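Local coordinates for ferric vibriobactin ABC transporter, periplasmic ferric vibriobactin-binding protein (PDB 3R5S) that probably binds the ferric siderophore vibriobactin in the periplasm of Vibrio cholerae and hands it to an ABC transporter for iron uptake, at residues E85-I90 against Q108-T113; A42-S47 against R66-L71; G163-V168 against V195-P200; T229-T234 against Q259-G264. One frame throughout, in Å; residues are numbered along the deposited sequence.

Contact 1 of 4, residues E85-I90 against Q108-T113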
loop_
_atom_site.group_PDB
_atom_site.type_symbol
_atom_site.label_atom_id
_atom_site.label_comp_id
_atom_site.label_asym_id
_atom_site.label_seq_id
_atom_site.Cartn_x
_atom_site.Cartn_y
_atom_site.Cartn_z
ATOM N N GLU A 85 -2.495 26.081 7.307
ATOM C CA GLU A 85 -3.098 25.540 6.105
ATOM C C GLU A 85 -4.623 25.694 6.067
ATOM O O GLU A 85 -5.236 25.419 5.049
ATOM C CB GLU A 85 -2.682 24.072 5.918
ATOM C CG GLU A 85 -1.200 23.911 5.614
ATOM C CD GLU A 85 -0.812 24.610 4.330
ATOM O OE1 GLU A 85 -1.507 24.399 3.316
ATOM O OE2 GLU A 85 0.173 25.378 4.332
ATOM N N GLN A 86 -5.221 26.136 7.172
ATOM C CA GLN A 86 -6.675 26.322 7.257
ATOM C C GLN A 86 -7.460 25.096 6.753
ATOM O O GLN A 86 -8.349 25.218 5.913
ATOM C CB GLN A 86 -7.103 27.578 6.477
ATOM C CG GLN A 86 -6.327 28.843 6.849
ATOM C CD GLN A 86 -6.949 30.130 6.293
ATOM O OE1 GLN A 86 -8.159 30.212 6.078
ATOM N NE2 GLN A 86 -6.116 31.141 6.072
ATOM N N PRO A 87 -7.136 23.902 7.270
ATOM C CA PRO A 87 -7.845 22.704 6.799
ATOM C C PRO A 87 -9.280 22.690 7.315
ATOM O O PRO A 87 -9.567 23.377 8.296
ATOM C CB PRO A 87 -7.061 21.563 7.449
ATOM C CG PRO A 87 -6.541 22.156 8.712
ATOM C CD PRO A 87 -6.255 23.616 8.415
ATOM N N ASP A 88 -10.164 21.928 6.670
ATOM C CA ASP A 88 -11.482 21.669 7.246
ATOM C C ASP A 88 -11.662 20.194 7.592
ATOM O O ASP A 88 -12.694 19.798 8.137
ATOM C CB ASP A 88 -12.635 22.171 6.357
ATOM C CG ASP A 88 -12.557 21.642 4.950
ATOM O OD1 ASP A 88 -11.789 20.691 4.723
ATOM O OD2 ASP A 88 -13.267 22.169 4.066
ATOM N N LEU A 89 -10.648 19.388 7.281
ATOM C CA LEU A 89 -10.589 18.013 7.773
ATOM C C LEU A 89 -9.124 17.627 7.967
ATOM O O LEU A 89 -8.288 17.875 7.095
ATOM C CB LEU A 89 -11.278 17.038 6.810
ATOM C CG LEU A 89 -11.265 15.567 7.250
ATOM C CD1 LEU A 89 -12.140 15.417 8.482
ATOM C CD2 LEU A 89 -11.723 14.597 6.141
ATOM N N ILE A 90 -8.811 17.044 9.122
ATOM C CA ILE A 90 -7.445 16.611 9.424
ATOM C C ILE A 90 -7.452 15.101 9.618
ATOM O O ILE A 90 -8.221 14.581 10.422
ATOM C CB ILE A 90 -6.902 17.278 10.708
ATOM C CG1 ILE A 90 -6.775 18.794 10.527
ATOM C CG2 ILE A 90 -5.561 16.661 11.123
ATOM C CD1 ILE A 90 -6.734 19.557 11.851
ATOM N N GLN A 108 -7.778 18.504 16.971
ATOM C CA GLN A 108 -9.220 18.686 16.949
ATOM C C GLN A 108 -9.575 20.141 17.278
ATOM O O GLN A 108 -10.646 20.628 16.909
ATOM C CB GLN A 108 -9.892 17.695 17.921
ATOM C CG GLN A 108 -11.411 17.857 18.085
ATOM C CD GLN A 108 -12.223 17.563 16.821
ATOM O OE1 GLN A 108 -13.257 18.196 16.584
ATOM N NE2 GLN A 108 -11.777 16.596 16.020
ATOM N N ALA A 109 -8.663 20.837 17.955
ATOM C CA ALA A 109 -8.876 22.251 18.280
ATOM C C ALA A 109 -8.792 23.135 17.030
ATOM O O ALA A 109 -9.319 24.251 16.998
ATOM C CB ALA A 109 -7.873 22.707 19.327
ATOM N N ILE A 110 -8.140 22.617 15.996
ATOM C CA ILE A 110 -7.968 23.344 14.739
ATOM C C ILE A 110 -9.082 23.047 13.738
ATOM O O ILE A 110 -9.651 23.970 13.146
ATOM C CB ILE A 110 -6.595 23.036 14.105
ATOM C CG1 ILE A 110 -5.477 23.521 15.038
ATOM C CG2 ILE A 110 -6.486 23.686 12.717
ATOM C CD1 ILE A 110 -4.114 22.947 14.718
ATOM N N ALA A 111 -9.390 21.762 13.549
ATOM C CA ALA A 111 -10.441 21.348 12.614
ATOM C C ALA A 111 -10.909 19.933 12.933
ATOM O O ALA A 111 -10.253 19.228 13.684
ATOM C CB ALA A 111 -9.927 21.407 11.179
ATOM N N PRO A 112 -12.055 19.517 12.368
ATOM C CA PRO A 112 -12.484 18.136 12.596
ATOM C C PRO A 112 -11.365 17.170 12.240
ATOM O O PRO A 112 -10.840 17.203 11.122
ATOM C CB PRO A 112 -13.655 17.980 11.628
ATOM C CG PRO A 112 -14.242 19.348 11.573
ATOM C CD PRO A 112 -13.058 20.282 11.605
ATOM N N THR A 113 -11.018 16.316 13.199
ATOM C CA THR A 113 -9.892 15.411 13.068
ATOM C C THR A 113 -10.361 13.966 13.172
ATOM O O THR A 113 -11.030 13.607 14.140
ATOM C CB THR A 113 -8.865 15.719 14.165
ATOM O OG1 THR A 113 -8.445 17.085 14.021
ATOM C CG2 THR A 113 -7.667 14.803 14.044
#

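Contact 2 of 4, residues A42-S47 against R66-L71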
loop_
_atom_site.group_PDB
_atom_site.type_symbol
_atom_site.label_atom_id
_atom_site.label_comp_id
_atom_site.label_asym_id
_atom_site.label_seq_id
_atom_site.Cartn_x
_atom_site.Cartn_y
_atom_site.Cartn_z
ATOM N N ALA A 42 -9.775 12.828 -3.437
ATOM C CA ALA A 42 -10.189 13.734 -2.366
ATOM C C ALA A 42 -9.404 15.032 -2.458
ATOM O O ALA A 42 -8.253 15.035 -2.911
ATOM C CB ALA A 42 -9.988 13.082 -1.011
ATOM N N PRO A 43 -10.030 16.149 -2.042
ATOM C CA PRO A 43 -9.386 17.472 -2.051
ATOM C C PRO A 43 -8.331 17.636 -0.944
ATOM O O PRO A 43 -8.540 18.355 0.038
ATOM C CB PRO A 43 -10.563 18.437 -1.860
ATOM C CG PRO A 43 -11.597 17.640 -1.130
ATOM C CD PRO A 43 -11.448 16.219 -1.642
ATOM N N VAL A 44 -7.204 16.956 -1.119
ATOM C CA VAL A 44 -6.073 17.060 -0.204
ATOM C C VAL A 44 -5.206 18.257 -0.570
ATOM O O VAL A 44 -4.697 18.351 -1.691
ATOM C CB VAL A 44 -5.200 15.794 -0.251
ATOM C CG1 VAL A 44 -4.045 15.900 0.742
ATOM C CG2 VAL A 44 -6.037 14.573 0.054
ATOM N N ILE A 45 -5.040 19.174 0.376
ATOM C CA ILE A 45 -4.295 20.403 0.124
ATOM C C ILE A 45 -2.866 20.318 0.651
ATOM O O ILE A 45 -1.991 21.061 0.200
ATOM C CB ILE A 45 -4.974 21.605 0.780
ATOM C CG1 ILE A 45 -5.052 21.385 2.289
ATOM C CG2 ILE A 45 -6.362 21.823 0.171
ATOM C CD1 ILE A 45 -5.237 22.641 3.099
ATOM N N ALA A 46 -2.637 19.419 1.609
ATOM C CA ALA A 46 -1.312 19.249 2.192
ATOM C C ALA A 46 -1.172 17.879 2.848
ATOM O O ALA A 46 -2.151 17.307 3.327
ATOM C CB ALA A 46 -1.047 20.354 3.207
ATOM N N SER A 47 0.049 17.362 2.863
ATOM C CA SER A 47 0.326 16.072 3.481
ATOM C C SER A 47 1.676 16.090 4.158
ATOM O O SER A 47 2.652 16.622 3.609
ATOM C CB SER A 47 0.340 14.960 2.423
ATOM O OG SER A 47 0.733 13.723 2.992
ATOM N N ARG A 66 -0.954 17.661 -8.392
ATOM C CA ARG A 66 -2.117 18.235 -7.720
ATOM C C ARG A 66 -1.740 19.317 -6.708
ATOM O O ARG A 66 -2.591 19.804 -5.963
ATOM C CB ARG A 66 -2.940 17.142 -7.034
ATOM C CG ARG A 66 -3.417 16.076 -8.009
ATOM C CD ARG A 66 -4.294 15.020 -7.354
ATOM N NE ARG A 66 -4.899 14.189 -8.397
ATOM C CZ ARG A 66 -5.606 13.085 -8.181
ATOM N NH1 ARG A 66 -5.822 12.656 -6.943
ATOM N NH2 ARG A 66 -6.093 12.402 -9.215
ATOM N N GLN A 67 -0.468 19.694 -6.688
ATOM C CA GLN A 67 0.006 20.767 -5.812
ATOM C C GLN A 67 -0.296 20.520 -4.334
ATOM O O GLN A 67 -0.662 21.439 -3.594
ATOM C CB GLN A 67 -0.560 22.112 -6.265
ATOM C CG GLN A 67 -0.219 22.419 -7.715
ATOM C CD GLN A 67 -0.355 23.889 -8.028
ATOM O OE1 GLN A 67 -1.443 24.461 -7.921
ATOM N NE2 GLN A 67 0.754 24.518 -8.402
ATOM N N VAL A 68 -0.125 19.275 -3.902
ATOM C CA VAL A 68 -0.285 18.945 -2.494
ATOM C C VAL A 68 0.948 19.421 -1.745
ATOM O O VAL A 68 2.057 18.935 -2.000
ATOM C CB VAL A 68 -0.432 17.428 -2.292
ATOM C CG1 VAL A 68 -0.414 17.070 -0.798
ATOM C CG2 VAL A 68 -1.700 16.914 -2.988
ATOM N N LYS A 69 0.772 20.373 -0.834
ATOM C CA LYS A 69 1.913 20.900 -0.079
ATOM C C LYS A 69 2.530 19.820 0.823
ATOM O O LYS A 69 1.823 19.157 1.587
ATOM C CB LYS A 69 1.511 22.125 0.750
ATOM C CG LYS A 69 2.695 22.753 1.492
ATOM C CD LYS A 69 2.291 23.939 2.358
ATOM C CE LYS A 69 1.784 25.108 1.519
ATOM N NZ LYS A 69 1.785 26.390 2.296
ATOM N N LYS A 70 3.844 19.625 0.709
ATOM C CA LYS A 70 4.543 18.674 1.569
ATOM C C LYS A 70 4.832 19.338 2.906
ATOM O O LYS A 70 5.377 20.443 2.965
ATOM C CB LYS A 70 5.836 18.151 0.906
ATOM C CG LYS A 70 6.563 17.102 1.756
ATOM C CD LYS A 70 7.621 16.329 0.974
ATOM C CE LYS A 70 8.796 17.214 0.599
ATOM N NZ LYS A 70 9.377 17.880 1.797
ATOM N N LEU A 71 4.430 18.688 3.986
ATOM C CA LEU A 71 4.599 19.255 5.310
ATOM C C LEU A 71 5.779 18.586 6.030
ATOM O O LEU A 71 6.825 18.348 5.427
ATOM C CB LEU A 71 3.294 19.120 6.102
ATOM C CG LEU A 71 2.082 19.786 5.435
ATOM C CD1 LEU A 71 0.834 19.550 6.277
ATOM C CD2 LEU A 71 2.320 21.279 5.224
HETATM O O HOH W 1 -6.361 14.478 -4.800
HETATM O O HOH W 2 -4.470 20.419 -3.806
#

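Contact 3 of 4, residues G163-V168 against V195-P200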
loop_
_atom_site.group_PDB
_atom_site.type_symbol
_atom_site.label_atom_id
_atom_site.label_comp_id
_atom_site.label_asym_id
_atom_site.label_seq_id
_atom_site.Cartn_x
_atom_site.Cartn_y
_atom_site.Cartn_z
ATOM N N GLY A 163 2.724 -23.753 -12.139
ATOM C CA GLY A 163 2.829 -24.024 -10.716
ATOM C C GLY A 163 2.477 -22.853 -9.822
ATOM O O GLY A 163 1.532 -22.099 -10.090
ATOM N N ARG A 164 3.234 -22.715 -8.737
ATOM C CA ARG A 164 2.936 -21.725 -7.712
ATOM C C ARG A 164 4.031 -20.690 -7.618
ATOM O O ARG A 164 5.114 -20.850 -8.192
ATOM C CB ARG A 164 2.780 -22.396 -6.348
ATOM C CG ARG A 164 1.607 -23.362 -6.255
ATOM C CD ARG A 164 1.625 -24.073 -4.915
ATOM N NE ARG A 164 2.853 -24.842 -4.754
ATOM C CZ ARG A 164 3.269 -25.355 -3.601
ATOM N NH1 ARG A 164 2.560 -25.167 -2.491
ATOM N NH2 ARG A 164 4.405 -26.045 -3.554
ATOM N N ALA A 165 3.736 -19.627 -6.875
ATOM C CA ALA A 165 4.715 -18.599 -6.593
ATOM C C ALA A 165 4.722 -18.326 -5.101
ATOM O O ALA A 165 3.728 -18.553 -4.414
ATOM C CB ALA A 165 4.368 -17.330 -7.349
ATOM N N ASN A 166 5.843 -17.828 -4.600
ATOM C CA ASN A 166 5.852 -17.277 -3.256
ATOM C C ASN A 166 6.237 -15.811 -3.310
ATOM O O ASN A 166 6.708 -15.326 -4.346
ATOM C CB ASN A 166 6.729 -18.095 -2.287
ATOM C CG ASN A 166 8.059 -18.495 -2.889
ATOM O OD1 ASN A 166 8.420 -19.683 -2.902
ATOM N ND2 ASN A 166 8.792 -17.518 -3.394
ATOM N N ILE A 167 5.987 -15.106 -2.209
ATOM C CA ILE A 167 6.257 -13.680 -2.106
ATOM C C ILE A 167 7.187 -13.451 -0.927
ATOM O O ILE A 167 6.810 -13.633 0.229
ATOM C CB ILE A 167 4.946 -12.878 -1.908
ATOM C CG1 ILE A 167 3.969 -13.185 -3.040
ATOM C CG2 ILE A 167 5.236 -11.377 -1.807
ATOM C CD1 ILE A 167 2.563 -12.605 -2.816
ATOM N N VAL A 168 8.414 -13.054 -1.226
ATOM C CA VAL A 168 9.454 -13.012 -0.213
ATOM C C VAL A 168 10.005 -11.610 -0.015
ATOM O O VAL A 168 10.154 -10.851 -0.973
ATOM C CB VAL A 168 10.611 -13.971 -0.588
ATOM C CG1 VAL A 168 11.778 -13.818 0.380
ATOM C CG2 VAL A 168 10.113 -15.400 -0.617
ATOM N N VAL A 195 -2.287 -15.719 -9.992
ATOM C CA VAL A 195 -1.141 -16.366 -9.353
ATOM C C VAL A 195 -1.613 -17.315 -8.261
ATOM O O VAL A 195 -2.463 -16.967 -7.442
ATOM C CB VAL A 195 -0.166 -15.348 -8.736
ATOM C CG1 VAL A 195 0.979 -16.052 -8.040
ATOM C CG2 VAL A 195 0.361 -14.410 -9.793
ATOM N N VAL A 196 -1.046 -18.514 -8.245
ATOM C CA VAL A 196 -1.382 -19.488 -7.214
ATOM C C VAL A 196 -0.249 -19.499 -6.207
ATOM O O VAL A 196 0.891 -19.736 -6.563
ATOM C CB VAL A 196 -1.581 -20.879 -7.807
ATOM C CG1 VAL A 196 -1.932 -21.882 -6.716
ATOM C CG2 VAL A 196 -2.661 -20.838 -8.892
ATOM N N LEU A 197 -0.572 -19.225 -4.949
ATOM C CA LEU A 197 0.470 -18.955 -3.957
ATOM C C LEU A 197 0.854 -20.118 -3.058
ATOM O O LEU A 197 0.016 -20.917 -2.651
ATOM C CB LEU A 197 0.063 -17.772 -3.088
ATOM C CG LEU A 197 0.020 -16.448 -3.846
ATOM C CD1 LEU A 197 -0.536 -15.384 -2.941
ATOM C CD2 LEU A 197 1.412 -16.069 -4.380
ATOM N N GLU A 198 2.143 -20.197 -2.755
ATOM C CA GLU A 198 2.633 -21.040 -1.676
ATOM C C GLU A 198 2.622 -20.200 -0.411
ATOM O O GLU A 198 3.243 -19.147 -0.369
ATOM C CB GLU A 198 4.068 -21.497 -1.960
ATOM C CG GLU A 198 4.804 -22.023 -0.722
ATOM C CD GLU A 198 6.221 -22.491 -1.018
ATOM O OE1 GLU A 198 6.905 -21.855 -1.842
ATOM O OE2 GLU A 198 6.651 -23.506 -0.424
ATOM N N GLU A 199 1.922 -20.658 0.620
ATOM C CA GLU A 199 1.861 -19.920 1.877
ATOM C C GLU A 199 2.927 -20.402 2.861
ATOM O O GLU A 199 3.294 -21.578 2.856
ATOM C CB GLU A 199 0.465 -20.035 2.498
ATOM C CG GLU A 199 -0.664 -19.611 1.555
ATOM C CD GLU A 199 -0.598 -18.137 1.158
ATOM O OE1 GLU A 199 0.327 -17.423 1.593
ATOM O OE2 GLU A 199 -1.476 -17.684 0.396
ATOM N N PRO A 200 3.434 -19.491 3.697
ATOM C CA PRO A 200 4.474 -19.845 4.669
ATOM C C PRO A 200 3.900 -20.605 5.860
ATOM O O PRO A 200 2.715 -20.479 6.162
ATOM C CB PRO A 200 4.991 -18.481 5.128
ATOM C CG PRO A 200 3.787 -17.582 5.007
ATOM C CD PRO A 200 3.060 -18.066 3.773
HETATM O O HOH W 3 0.925 -19.315 -10.266
HETATM O O HOH W 4 4.112 -16.569 -0.544
#

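Contact 4 of 4, residues T229-T234 against Q259-G264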
loop_
_atom_site.group_PDB
_atom_site.type_symbol
_atom_site.label_atom_id
_atom_site.label_comp_id
_atom_site.label_asym_id
_atom_site.label_seq_id
_atom_site.Cartn_x
_atom_site.Cartn_y
_atom_site.Cartn_z
ATOM N N THR A 229 8.126 -20.199 -8.656
ATOM C CA THR A 229 8.376 -18.781 -8.917
ATOM C C THR A 229 8.482 -17.994 -7.617
ATOM O O THR A 229 7.758 -18.264 -6.654
ATOM C CB THR A 229 7.254 -18.177 -9.790
ATOM O OG1 THR A 229 7.324 -18.723 -11.112
ATOM C CG2 THR A 229 7.356 -16.653 -9.867
ATOM N N THR A 230 9.380 -17.015 -7.585
ATOM C CA THR A 230 9.480 -16.144 -6.419
ATOM C C THR A 230 9.356 -14.685 -6.805
ATOM O O THR A 230 10.043 -14.223 -7.729
ATOM C CB THR A 230 10.822 -16.308 -5.695
ATOM O OG1 THR A 230 10.905 -17.621 -5.126
ATOM C CG2 THR A 230 10.951 -15.255 -4.602
ATOM N N PHE A 231 8.492 -13.963 -6.088
ATOM C CA PHE A 231 8.382 -12.513 -6.240
ATOM C C PHE A 231 8.982 -11.827 -5.028
ATOM O O PHE A 231 8.633 -12.152 -3.899
ATOM C CB PHE A 231 6.921 -12.093 -6.407
ATOM C CG PHE A 231 6.332 -12.476 -7.732
ATOM C CD1 PHE A 231 6.640 -11.751 -8.885
ATOM C CD2 PHE A 231 5.475 -13.561 -7.833
ATOM C CE1 PHE A 231 6.093 -12.103 -10.113
ATOM C CE2 PHE A 231 4.931 -13.915 -9.061
ATOM C CZ PHE A 231 5.236 -13.187 -10.196
ATOM N N LEU A 232 9.879 -10.873 -5.269
ATOM C CA LEU A 232 10.640 -10.233 -4.203
ATOM C C LEU A 232 10.148 -8.828 -3.870
ATOM O O LEU A 232 10.096 -7.948 -4.731
ATOM C CB LEU A 232 12.131 -10.201 -4.560
ATOM C CG LEU A 232 12.786 -11.582 -4.715
ATOM C CD1 LEU A 232 14.161 -11.460 -5.341
ATOM C CD2 LEU A 232 12.878 -12.259 -3.361
ATOM N N ILE A 233 9.784 -8.642 -2.606
ATOM C CA ILE A 233 9.297 -7.374 -2.081
ATOM C C ILE A 233 10.363 -6.281 -2.125
ATOM O O ILE A 233 11.521 -6.537 -1.835
ATOM C CB ILE A 233 8.828 -7.553 -0.603
ATOM C CG1 ILE A 233 7.580 -8.434 -0.541
ATOM C CG2 ILE A 233 8.591 -6.227 0.070
ATOM C CD1 ILE A 233 6.501 -8.030 -1.519
ATOM N N THR A 234 9.949 -5.071 -2.499
ATOM C CA THR A 234 10.797 -3.882 -2.448
ATOM C C THR A 234 12.095 -4.029 -3.244
ATOM O O THR A 234 13.121 -3.451 -2.888
ATOM C CB THR A 234 11.105 -3.485 -0.970
ATOM O OG1 THR A 234 9.882 -3.442 -0.222
ATOM C CG2 THR A 234 11.771 -2.118 -0.887
ATOM N N GLN A 259 13.198 -18.148 -12.295
ATOM C CA GLN A 259 11.909 -17.462 -12.215
ATOM C C GLN A 259 11.814 -16.678 -10.919
ATOM O O GLN A 259 10.940 -16.915 -10.077
ATOM C CB GLN A 259 10.757 -18.456 -12.379
ATOM C CG GLN A 259 10.780 -19.072 -13.774
ATOM C CD GLN A 259 9.772 -20.177 -13.993
ATOM O OE1 GLN A 259 9.677 -20.721 -15.093
ATOM N NE2 GLN A 259 9.022 -20.517 -12.962
ATOM N N VAL A 260 12.751 -15.748 -10.769
ATOM C CA VAL A 260 12.811 -14.869 -9.608
ATOM C C VAL A 260 12.652 -13.447 -10.113
ATOM O O VAL A 260 13.415 -12.993 -10.964
ATOM C CB VAL A 260 14.144 -15.022 -8.866
ATOM C CG1 VAL A 260 14.245 -13.993 -7.749
ATOM C CG2 VAL A 260 14.264 -16.438 -8.295
ATOM N N TYR A 261 11.659 -12.740 -9.587
ATOM C CA TYR A 261 11.268 -11.460 -10.165
ATOM C C TYR A 261 11.031 -10.425 -9.088
ATOM O O TYR A 261 10.312 -10.686 -8.129
ATOM C CB TYR A 261 9.983 -11.625 -10.963
ATOM C CG TYR A 261 10.009 -12.738 -11.966
ATOM C CD1 TYR A 261 10.878 -12.704 -13.043
ATOM C CD2 TYR A 261 9.142 -13.823 -11.846
ATOM C CE1 TYR A 261 10.890 -13.720 -13.968
ATOM C CE2 TYR A 261 9.152 -14.845 -12.764
ATOM C CZ TYR A 261 10.024 -14.783 -13.824
ATOM O OH TYR A 261 10.036 -15.802 -14.747
ATOM N N GLY A 262 11.626 -9.245 -9.242
ATOM C CA GLY A 262 11.330 -8.164 -8.323
ATOM C C GLY A 262 9.914 -7.631 -8.462
ATOM O O GLY A 262 9.424 -7.417 -9.572
ATOM N N LEU A 263 9.252 -7.399 -7.334
ATOM C CA LEU A 263 7.934 -6.769 -7.371
ATOM C C LEU A 263 8.037 -5.252 -7.470
ATOM O O LEU A 263 7.027 -4.556 -7.599
ATOM C CB LEU A 263 7.091 -7.153 -6.155
ATOM C CG LEU A 263 6.312 -8.465 -6.220
ATOM C CD1 LEU A 263 5.556 -8.652 -4.922
ATOM C CD2 LEU A 263 5.344 -8.517 -7.401
ATOM N N GLY A 264 9.249 -4.726 -7.396
ATOM C CA GLY A 264 9.425 -3.296 -7.588
ATOM C C GLY A 264 9.715 -2.546 -6.312
ATOM O O GLY A 264 9.371 -3.003 -5.220
#

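Contact 1 of 4, residues E85-I90 against Q108-T113
Ile90 and Thr113 form a parallel bridge, and one conventional hydrogen bond fixes their register. Ile90 N donates to Pro112 O at 2.9 Å, with 162° at the hydrogen. Weaker CA-H...O contacts flank it: Leu89 CA also approaches Pro112 O, while Thr113 CA lies 3.2 Å from Ile90 O. Just beyond, Ile90 pairs by backbone with Ile114, so the strands 89-93 and 113-116 start side by side here, the latter being the outermost strand of a five-stranded parallel sheet with order 3-2-1-4-5. A further polar bond shapes the loop that enters it, Thr113 OG1 donating to Ala111 O at 2.8 Å.

The apolar contacts centre on the Ile90 side chain. With CG1 anti to the carbonyl carbon (chi1 -65°), CD1 reaches back against Ala111 CB at 3.8 Å and also meets Ile110 CB. Pro87 borders the same group, its CG 4.3 Å from Ala111 CB, and Val82 of helix 79-84 packs on Pro87, Ile90 and Ile110. Away from this cluster, Leu89 CD1 sits 3.4 Å from Pro112 O, and the Pro112 ring carbons pack against a carbonyl oxygen, CD closest at 3.5 Å from Asp88 O.

Contact 2 of 4, residues A42-S47 against R66-L71
Val44 and Val68 cross at a slant, their CG1 methyls 4.1 Å apart. In Val68, CG1 lies anti to the backbone N (chi1 173°), which brings this branch over the backbone of strand 44-49 near Ala46 CA and Ser47 N; CG2 takes the other direction and meets Val44 O at 3.6 Å. Ser47 closes one side of the valine, with CB 3.9 Å from Val68 CG1, while its OG is hydrogen-bonded to Thr34 OG1.

Ala46 belongs to the other face. Its methyl meets Leu71 CD1 at 3.7 Å and also lies near Lys69 CB, at 4.0 Å, whereas the rest of the lysine runs off to a salt bridge with Glu85.

The backbones hold these groups in parallel register. Lys69 N donates to Ile45 O at 3.0 Å, Ser47 N reaches Lys69 O at 2.8 Å with 164° at the hydrogen, and Leu71 N donates to Ser47 O. Before the bridges begin, two waters span the segments, one between Ala42 O and Arg66 NH1, the other donating to both Val44 O and Arg66 O.

The contact closes a beta-alpha-beta unit: helix 60-65, ended by a Schellman motif with Gln67 at C-prime, leads into edge strand 69-73, while strand 26-28 flanks strand 44-49 and helix 31-39 packs on Val44 through Leu37.

Contact 3 of 4, residues G163-V168 against V195-P200
Glu198 and Arg164 bury the largest areas in this contact, about 91 and 72 Å², and their side chains cross at roughly a right angle. Glu198 CB lies over one face of the Arg164 guanidinium, offset toward its rim and 4.0 Å from NH1. The charged ends do not touch, since Arg164 NH2 and Glu198 OE2 are 4.6 Å apart, although the opposite charges may attract. An extended Glu198 chain, CG anti to the backbone N (chi1 163°), carries the carboxylate alongside Asn166, and both its oxygens accept backbone N-H groups, OE1 from Ala227 and OE2 from Gln226. Nearer the backbone, Arg164 CB rests 3.3 Å from Val196 O.

Ala165, with 59 Å² buried, is gripped through its backbone: its N donates to Val196 O at 2.9 Å and its O accepts from Glu198 N at 2.8 Å with 169° at the hydrogen. These bonds make a single bridge to Leu197. The Ala165 methyl packs on Val195 CG1 at 3.7 Å. One water joins Gly163 O to Val196 N, another Ile167 N to Glu198 O.

The loop 195-200 crosses the start of strand 165-169 steeply, the touching parts running 77° apart; strand 229-232 is that strand's parallel neighbour, while helix 185-192 packs on Ile167, Val195 and Leu197.

Contact 4 of 4, residues T229-T234 against Q259-G264
Four backbone hydrogen bonds link Thr230 to Gln259 and Tyr261, then Leu232 to Tyr261 and Leu263. Thr230 N donates to Gln259 O at 2.9 Å, and Thr230 O accepts from Tyr261 N at 2.9 Å. Leu232 repeats the pattern, N to Tyr261 O and O from Leu263 N, the last at 2.8 Å. Gln259 NE2 adds only a weak bond to Thr229 OG1, 3.1 Å long and bent to 121°.

Bridges at Thr230-Val260, Phe231-Tyr261 and Leu232-Gly262 define a parallel pair whose short axes come within 4.7 Å and diverge by 20°; 260-262 is an outermost strand of a mixed five-stranded sheet and 229-232 its inner neighbour.

On the face carrying the aromatic residues, the Phe231 and Tyr261 rings lie obliquely, CE1 of Phe231 being 3.9 Å from CD2 of Tyr261. The Thr229 CG2 methyl comes to the edge of the Tyr261 ring, near its plane. Leu263 crosses Phe231 at about a right angle, its CG 3.7 Å from Phe231 CB, and Leu282 and Phe286 of helix 272-286 also pack on Phe231. On the reverse face Val260 CG1, anti to the backbone N (chi1 174°), tightly meets Leu232 CD1 at 3.5 Å, with Phe243 of helix 237-244 touching both residues.

From the N terminus the contacts come in series, none nested or crossing. Contact 2 closes first, around helix 60-65; contact 1 follows, closing a loop that holds the rest of strand 89-93 and helix 104-108. They lie toward the two edges of one parallel sheet, and the Glu85-Lys69 salt bridge joins them. After the long helix 137-155 the chain enters the second sheet, where contact 3 closes a loop containing strand 176-180 and helix 185-192, and contact 4 one containing helices 237-244 and 253-256. Because strands 165-169 and 229-232 are neighbours, the centres of contacts 3 and 4 are about 11 Å apart, whereas those of contacts 1 and 3 are about 44 Å apart.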